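Local coordinates for chemotaxis protein CheX (Vibrio vulnificus, PDB 6VPW) that probably acts in bacterial chemotaxis as a CheX-family phosphatase that dephosphorylates the response regulator CheY, at residues G82-E85 with E86-D89. Residues are numbered along the deposited sequence; the frame is centred on the assembly and turned at random.
Sequences GLNE and EVTD
Asn84 and Val87 meet in a classic N-cap: the asparagine side chain folds back over the first turn of helix 85-107 and accepts from the second and third amides of the helix, those of Glu86 and Val87. Chi1 of 61° sets Asn84 CG between the backbone N and the carbonyl carbon, and chi2 of 31° then brings OD1 to the amides of the turn. There Val87 N donates to Asn84 OD1 at 2.9 Å, approaching nearly end-on to the side-chain carbonyl, while Glu86 N adds a weak, strongly bent bond. One oxygen thus serves two amides at the positive end of the helix dipole. Asn84 O starts the regular helical pattern by accepting from Thr88 N at 3.0 Å. Just ahead of the cap, Leu83 centres an inverse gamma turn, and Leu83 CD2 touches Val87 CG1 at 3.7 Å, a hydrophobic contact that straddles the cap residue. Val87 packs further on Met72 of helix 65-76, joining the two helices. One turn beyond Glu85, Asp89 OD1 makes a salt bridge to Lys131 of the second subunit, so this helix start also faces the dimer partner. Lys131 NZ of that subunit also hydrogen-bonds to Thr88 OG1, which in turn donates to Glu85 O at 2.8 Å, on the same face of that carbonyl as Asp89 N.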
# COMPACT_ATOMS: atom_id res chain seq x y z
N GLY A 82 -16.31 12.52 -8.96
CA GLY A 82 -15.17 11.66 -9.36
C GLY A 82 -14.71 10.84 -8.17
O GLY A 82 -15.56 10.56 -7.29
N LEU A 83 -13.42 10.47 -8.14
CA LEU A 83 -12.82 9.70 -7.01
C LEU A 83 -12.45 10.66 -5.87
O LEU A 83 -11.25 10.76 -5.53
CB LEU A 83 -11.59 8.96 -7.54
CG LEU A 83 -11.86 7.98 -8.68
CD1 LEU A 83 -10.58 7.33 -9.17
CD2 LEU A 83 -12.88 6.93 -8.26
N ASN A 84 -13.46 11.31 -5.26
CA ASN A 84 -13.25 12.31 -4.19
C ASN A 84 -12.84 11.63 -2.87
O ASN A 84 -12.77 10.37 -2.82
CB ASN A 84 -14.48 13.22 -4.03
CG ASN A 84 -15.73 12.46 -3.63
OD1 ASN A 84 -15.66 11.44 -2.94
ND2 ASN A 84 -16.88 12.95 -4.05
N GLU A 85 -12.58 12.43 -1.83
CA GLU A 85 -12.18 11.87 -0.51
C GLU A 85 -13.25 10.88 -0.03
O GLU A 85 -12.88 9.90 0.65
CB GLU A 85 -11.94 12.96 0.54
CG GLU A 85 -10.59 13.65 0.38
CD GLU A 85 -10.20 14.54 1.56
OE1 GLU A 85 -8.99 14.73 1.77
OE2 GLU A 85 -11.11 15.03 2.26
N GLU A 86 -14.51 11.11 -0.40
CA GLU A 86 -15.60 10.19 0.04
C GLU A 86 -15.39 8.82 -0.63
O GLU A 86 -15.62 7.81 0.04
CB GLU A 86 -16.96 10.81 -0.29
CG GLU A 86 -18.11 10.20 0.49
CD GLU A 86 -19.43 10.92 0.27
OE1 GLU A 86 -19.44 11.91 -0.50
OE2 GLU A 86 -20.44 10.50 0.86
N VAL A 87 -14.94 8.80 -1.89
CA VAL A 87 -14.70 7.51 -2.63
C VAL A 87 -13.47 6.82 -2.01
O VAL A 87 -13.52 5.59 -1.84
CB VAL A 87 -14.52 7.74 -4.14
CG1 VAL A 87 -14.13 6.46 -4.86
CG2 VAL A 87 -15.76 8.34 -4.78
N THR A 88 -12.42 7.57 -1.69
CA THR A 88 -11.22 6.93 -1.08
C THR A 88 -11.58 6.41 0.33
O THR A 88 -11.08 5.33 0.69
CB THR A 88 -10.04 7.90 -1.10
OG1 THR A 88 -10.40 9.01 -0.29
CG2 THR A 88 -9.69 8.35 -2.50
N ASP A 89 -12.42 7.13 1.08
CA ASP A 89 -12.85 6.64 2.41
C ASP A 89 -13.56 5.29 2.22
O ASP A 89 -13.27 4.35 2.97
CB ASP A 89 -13.76 7.63 3.14
CG ASP A 89 -13.04 8.84 3.71
OD1 ASP A 89 -11.79 8.86 3.67
OD2 ASP A 89 -13.75 9.77 4.17